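Local coordinates for surface presentation of antigens protein SpaS (Shigella flexneri, PDB 2VT1) that is required for host-cell invasion and for secretion of the three Ipa proteins, as a member of the type III secretion exporter family, at residues Ile41-Leu53 and His67-Glu79. Numbering follows the deposited sequence.
Sequences IPTVRDVKLARKL and HLDEVLRLIVWLE
Arg-73 reaches across from helix 68-80 and grips one carboxylate oxygen of Asp-46 end-on, with both terminal nitrogens, in a salt bridge: its NH2 lies 2.8 Å from Asp-46 OD2 and its NH1 3.1 Å from the same atom. OD2 sits in the guanidinium plane, whereas the carboxylate is turned almost square to it, 82° between planes. NH1 also donates to the backbone O of Glu-70, 2.8 Å away, in the carbonyl plane on a lone pair; this second bond ties the guanidinium to its own helix and helps hold its edge toward Asp-46. With its CG anti to the backbone N (chi1 -176°), Asp-46 can turn OD1 back to the N-terminus of helix 47-56 as its N-cap, weakly accepting from Leu-49 N. Nearer the start of helix 68-80, Lys-52 NZ makes a second salt bridge with Glu-70 OE1 at 2.9 Å, on the syn lone pair, while Lys-52 CE approaches the ring of His-67 obliquely, 3.5 Å from CD2. Here the short strand 43-45 and the helix after it lean on the last modelled helix of the SpaS cytoplasmic domain, the axes of 47-53 and 68-79 running 131° apart. Between the salt bridges Leu-49 is a knob in the hole formed by Glu-70, Val-71, Arg-73 and Leu-74; its CD2 meets Leu-74 CD1 tip to tip at 3.9 Å, and Leu-53 also reaches Val-71. Val-44 packs on Leu-74 and Leu-78, and Pro-42 CB on Leu-78 CD1 at 4.1 Å, while the backbone of Thr-43, Val-44 and Arg-45 pairs in parallel with a strand of another protein chain.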
loop_
_atom_site.group_PDB
_atom_site.type_symbol
_atom_site.label_atom_id
_atom_site.label_comp_id
_atom_site.label_asym_id
_atom_site.label_seq_id
_atom_site.Cartn_x
_atom_site.Cartn_y
_atom_site.Cartn_z
ATOM N N ILE B 41 -1.031 -8.564 -7.310
ATOM C CA ILE B 41 -1.221 -7.914 -6.033
ATOM C C ILE B 41 -2.467 -7.037 -6.130
ATOM O O ILE B 41 -2.534 -6.143 -6.956
ATOM C CB ILE B 41 -0.018 -7.023 -5.706
ATOM C CG1 ILE B 41 1.279 -7.858 -5.623
ATOM C CG2 ILE B 41 -0.297 -6.183 -4.481
ATOM C CD1 ILE B 41 1.276 -8.952 -4.564
ATOM N N PRO B 42 -3.467 -7.292 -5.286
ATOM C CA PRO B 42 -4.716 -6.523 -5.300
ATOM C C PRO B 42 -4.494 -5.029 -5.130
ATOM O O PRO B 42 -3.678 -4.611 -4.311
ATOM C CB PRO B 42 -5.482 -7.059 -4.085
ATOM C CG PRO B 42 -4.880 -8.345 -3.764
ATOM C CD PRO B 42 -3.439 -8.278 -4.198
ATOM N N THR B 43 -5.207 -4.231 -5.912
ATOM C CA THR B 43 -5.138 -2.810 -5.784
ATOM C C THR B 43 -6.523 -2.328 -5.436
ATOM O O THR B 43 -7.477 -2.562 -6.171
ATOM C CB THR B 43 -4.629 -2.106 -7.070
ATOM O OG1 THR B 43 -5.460 -2.437 -8.193
ATOM C CG2 THR B 43 -3.201 -2.487 -7.354
ATOM N N VAL B 44 -6.623 -1.643 -4.313
ATOM C CA VAL B 44 -7.900 -1.273 -3.762
ATOM C C VAL B 44 -7.991 0.235 -3.690
ATOM O O VAL B 44 -7.113 0.886 -3.138
ATOM C CB VAL B 44 -8.057 -1.835 -2.343
ATOM C CG1 VAL B 44 -9.408 -1.444 -1.774
ATOM C CG2 VAL B 44 -7.878 -3.361 -2.337
ATOM N N ARG B 45 -9.065 0.793 -4.234
ATOM C CA ARG B 45 -9.257 2.231 -4.206
ATOM C C ARG B 45 -9.980 2.661 -2.920
ATOM O O ARG B 45 -11.056 2.157 -2.594
ATOM C CB ARG B 45 -10.022 2.674 -5.450
ATOM C CG ARG B 45 -10.190 4.169 -5.594
ATOM C CD ARG B 45 -10.617 4.521 -7.017
ATOM N NE ARG B 45 -10.474 5.945 -7.297
ATOM N N ASP B 46 -9.348 3.568 -2.180
ATOM C CA ASP B 46 -9.941 4.202 -1.015
ATOM C C ASP B 46 -9.311 5.579 -0.883
ATOM O O ASP B 46 -8.231 5.751 -0.327
ATOM C CB ASP B 46 -9.710 3.363 0.238
ATOM C CG ASP B 46 -10.401 3.925 1.460
ATOM O OD1 ASP B 46 -10.737 5.126 1.487
ATOM O OD2 ASP B 46 -10.587 3.149 2.415
ATOM N N VAL B 47 -10.003 6.559 -1.429
ATOM C CA VAL B 47 -9.417 7.853 -1.685
ATOM C C VAL B 47 -9.080 8.605 -0.409
ATOM O O VAL B 47 -8.072 9.296 -0.342
ATOM C CB VAL B 47 -10.366 8.700 -2.531
ATOM C CG1 VAL B 47 -9.775 10.065 -2.732
ATOM C CG2 VAL B 47 -10.614 8.025 -3.856
ATOM N N LYS B 48 -9.917 8.471 0.608
ATOM C CA LYS B 48 -9.692 9.195 1.846
ATOM C C LYS B 48 -8.565 8.566 2.649
ATOM O O LYS B 48 -7.790 9.275 3.272
ATOM C CB LYS B 48 -10.970 9.265 2.680
ATOM C CG LYS B 48 -11.892 10.454 2.318
ATOM N N LEU B 49 -8.457 7.244 2.616
ATOM C CA LEU B 49 -7.384 6.561 3.348
ATOM C C LEU B 49 -6.033 6.790 2.680
ATOM O O LEU B 49 -5.045 7.036 3.349
ATOM C CB LEU B 49 -7.664 5.070 3.467
ATOM C CG LEU B 49 -6.606 4.254 4.214
ATOM C CD1 LEU B 49 -6.467 4.737 5.640
ATOM C CD2 LEU B 49 -6.935 2.751 4.158
ATOM N N ALA B 50 -5.993 6.707 1.359
ATOM C CA ALA B 50 -4.775 6.969 0.615
ATOM C C ALA B 50 -4.178 8.335 0.996
ATOM O O ALA B 50 -2.994 8.441 1.333
ATOM C CB ALA B 50 -5.068 6.893 -0.865
ATOM N N ARG B 51 -5.011 9.370 0.968
ATOM C CA ARG B 51 -4.628 10.726 1.362
ATOM C C ARG B 51 -4.126 10.842 2.791
ATOM O O ARG B 51 -3.114 11.480 3.073
ATOM C CB ARG B 51 -5.838 11.648 1.242
ATOM C CG ARG B 51 -6.021 12.373 -0.086
ATOM C CD ARG B 51 -6.919 13.615 0.135
ATOM N NE ARG B 51 -7.744 13.966 -1.024
ATOM C CZ ARG B 51 -9.040 13.660 -1.161
ATOM N NH1 ARG B 51 -9.708 14.023 -2.257
ATOM N NH2 ARG B 51 -9.679 12.986 -0.207
ATOM N N LYS B 52 -4.901 10.267 3.701
ATOM C CA LYS B 52 -4.586 10.232 5.112
ATOM C C LYS B 52 -3.179 9.709 5.353
ATOM O O LYS B 52 -2.369 10.338 6.035
ATOM C CB LYS B 52 -5.580 9.280 5.757
ATOM C CG LYS B 52 -6.085 9.627 7.104
ATOM C CD LYS B 52 -7.561 9.177 7.171
ATOM C CE LYS B 52 -8.001 8.793 8.564
ATOM N NZ LYS B 52 -9.494 8.697 8.630
ATOM N N LEU B 53 -2.904 8.531 4.814
ATOM C CA LEU B 53 -1.643 7.849 5.073
ATOM C C LEU B 53 -0.514 8.630 4.444
ATOM O O LEU B 53 0.556 8.775 5.025
ATOM C CB LEU B 53 -1.679 6.410 4.536
ATOM C CG LEU B 53 -2.727 5.481 5.157
ATOM C CD1 LEU B 53 -2.749 4.114 4.456
ATOM C CD2 LEU B 53 -2.484 5.319 6.664
ATOM N N HIS B 67 -5.003 4.882 12.815
ATOM C CA HIS B 67 -5.487 4.512 11.473
ATOM C C HIS B 67 -5.443 3.011 11.251
ATOM O O HIS B 67 -5.809 2.526 10.191
ATOM C CB HIS B 67 -4.665 5.200 10.384
ATOM C CG HIS B 67 -4.505 6.670 10.591
ATOM N ND1 HIS B 67 -3.272 7.274 10.716
ATOM C CD2 HIS B 67 -5.422 7.660 10.718
ATOM C CE1 HIS B 67 -3.434 8.572 10.901
ATOM N NE2 HIS B 67 -4.728 8.833 10.905
ATOM N N LEU B 68 -5.006 2.296 12.271
ATOM C CA LEU B 68 -4.828 0.861 12.211
ATOM C C LEU B 68 -6.062 0.074 11.711
ATOM O O LEU B 68 -5.966 -0.741 10.792
ATOM C CB LEU B 68 -4.454 0.402 13.611
ATOM C CG LEU B 68 -3.763 -0.938 13.797
ATOM C CD1 LEU B 68 -3.494 -1.137 15.284
ATOM C CD2 LEU B 68 -4.596 -2.080 13.222
ATOM N N ASP B 69 -7.206 0.295 12.341
ATOM C CA ASP B 69 -8.444 -0.422 12.001
ATOM C C ASP B 69 -8.981 -0.070 10.610
ATOM O O ASP B 69 -9.551 -0.900 9.926
ATOM C CB ASP B 69 -9.533 -0.098 13.034
ATOM C CG ASP B 69 -9.703 -1.183 14.085
ATOM O OD1 ASP B 69 -9.575 -0.859 15.287
ATOM O OD2 ASP B 69 -9.961 -2.357 13.720
ATOM N N GLU B 70 -8.829 1.179 10.204
ATOM C CA GLU B 70 -9.265 1.606 8.871
ATOM C C GLU B 70 -8.469 0.880 7.791
ATOM O O GLU B 70 -8.985 0.622 6.706
ATOM C CB GLU B 70 -9.107 3.121 8.711
ATOM C CG GLU B 70 -9.673 3.665 7.407
ATOM C CD GLU B 70 -9.682 5.186 7.341
ATOM O OE1 GLU B 70 -9.259 5.840 8.325
ATOM O OE2 GLU B 70 -10.119 5.725 6.297
ATOM N N VAL B 71 -7.209 0.556 8.093
ATOM C CA VAL B 71 -6.360 -0.157 7.142
ATOM C C VAL B 71 -6.636 -1.647 7.222
ATOM O O VAL B 71 -6.759 -2.325 6.220
ATOM C CB VAL B 71 -4.858 0.121 7.391
ATOM C CG1 VAL B 71 -4.010 -0.770 6.510
ATOM C CG2 VAL B 71 -4.539 1.590 7.107
ATOM N N LEU B 72 -6.758 -2.143 8.443
ATOM C CA LEU B 72 -6.980 -3.541 8.689
ATOM C C LEU B 72 -8.316 -4.032 8.103
ATOM O O LEU B 72 -8.435 -5.187 7.704
ATOM C CB LEU B 72 -6.925 -3.799 10.194
ATOM C CG LEU B 72 -6.826 -5.251 10.625
ATOM C CD1 LEU B 72 -5.702 -5.958 9.876
ATOM C CD2 LEU B 72 -6.592 -5.288 12.133
ATOM N N ARG B 73 -9.312 -3.164 8.033
ATOM C CA ARG B 73 -10.576 -3.541 7.410
ATOM C C ARG B 73 -10.417 -4.026 5.945
ATOM O O ARG B 73 -11.142 -4.925 5.500
ATOM C CB ARG B 73 -11.586 -2.386 7.517
ATOM C CG ARG B 73 -11.761 -1.579 6.265
ATOM C CD ARG B 73 -12.521 -0.305 6.559
ATOM N NE ARG B 73 -12.983 0.358 5.346
ATOM C CZ ARG B 73 -12.230 1.154 4.600
ATOM N NH1 ARG B 73 -10.968 1.414 4.933
ATOM N NH2 ARG B 73 -12.752 1.701 3.523
ATOM N N LEU B 74 -9.464 -3.453 5.206
ATOM C CA LEU B 74 -9.207 -3.883 3.832
ATOM C C LEU B 74 -8.610 -5.276 3.776
ATOM O O LEU B 74 -9.013 -6.097 2.966
ATOM C CB LEU B 74 -8.280 -2.900 3.102
ATOM C CG LEU B 74 -8.758 -1.452 3.052
ATOM C CD1 LEU B 74 -7.738 -0.595 2.310
ATOM C CD2 LEU B 74 -10.122 -1.360 2.376
ATOM N N ILE B 75 -7.658 -5.553 4.649
ATOM C CA ILE B 75 -7.021 -6.866 4.691
ATOM C C ILE B 75 -8.058 -7.928 5.069
ATOM O O ILE B 75 -8.074 -9.036 4.548
ATOM C CB ILE B 75 -5.832 -6.848 5.707
ATOM C CG1 ILE B 75 -4.744 -5.873 5.230
ATOM C CG2 ILE B 75 -5.260 -8.247 5.907
ATOM C CD1 ILE B 75 -3.797 -5.407 6.326
ATOM N N VAL B 76 -8.945 -7.573 5.981
ATOM C CA VAL B 76 -9.969 -8.502 6.436
ATOM C C VAL B 76 -10.979 -8.841 5.336
ATOM O O VAL B 76 -11.396 -9.991 5.218
ATOM C CB VAL B 76 -10.703 -7.956 7.678
ATOM C CG1 VAL B 76 -12.048 -8.683 7.859
ATOM C CG2 VAL B 76 -9.809 -8.095 8.912
ATOM N N TRP B 77 -11.357 -7.857 4.523
ATOM C CA TRP B 77 -12.231 -8.120 3.378
ATOM C C TRP B 77 -11.563 -9.019 2.350
ATOM O O TRP B 77 -12.183 -9.961 1.842
ATOM C CB TRP B 77 -12.647 -6.823 2.710
ATOM C CG TRP B 77 -13.423 -7.002 1.433
ATOM C CD1 TRP B 77 -13.061 -6.550 0.193
ATOM C CD2 TRP B 77 -14.688 -7.671 1.260
ATOM N NE1 TRP B 77 -14.017 -6.901 -0.734
ATOM C CE2 TRP B 77 -15.027 -7.580 -0.108
ATOM C CE3 TRP B 77 -15.563 -8.335 2.124
ATOM C CZ2 TRP B 77 -16.203 -8.119 -0.631
ATOM C CZ3 TRP B 77 -16.729 -8.877 1.599
ATOM C CH2 TRP B 77 -17.037 -8.764 0.236
ATOM N N LEU B 78 -10.306 -8.716 2.025
ATOM C CA LEU B 78 -9.570 -9.510 1.066
ATOM C C LEU B 78 -9.413 -10.953 1.546
ATOM O O LEU B 78 -9.322 -11.867 0.742
ATOM C CB LEU B 78 -8.192 -8.890 0.795
ATOM C CG LEU B 78 -8.200 -7.577 0.027
ATOM C CD1 LEU B 78 -6.777 -7.083 -0.219
ATOM C CD2 LEU B 78 -8.952 -7.754 -1.265
ATOM N N GLU B 79 -9.357 -11.151 2.858
ATOM C CA GLU B 79 -9.332 -12.499 3.429
ATOM C C GLU B 79 -10.720 -13.164 3.368
ATOM O O GLU B 79 -10.814 -14.341 3.054
ATOM C CB GLU B 79 -8.833 -12.462 4.874
ATOM C CG GLU B 79 -8.338 -13.800 5.430
ATOM C CD GLU B 79 -9.455 -14.663 6.019
ATOM O OE1 GLU B 79 -9.493 -15.874 5.701
ATOM O OE2 GLU B 79 -10.289 -14.135 6.795
#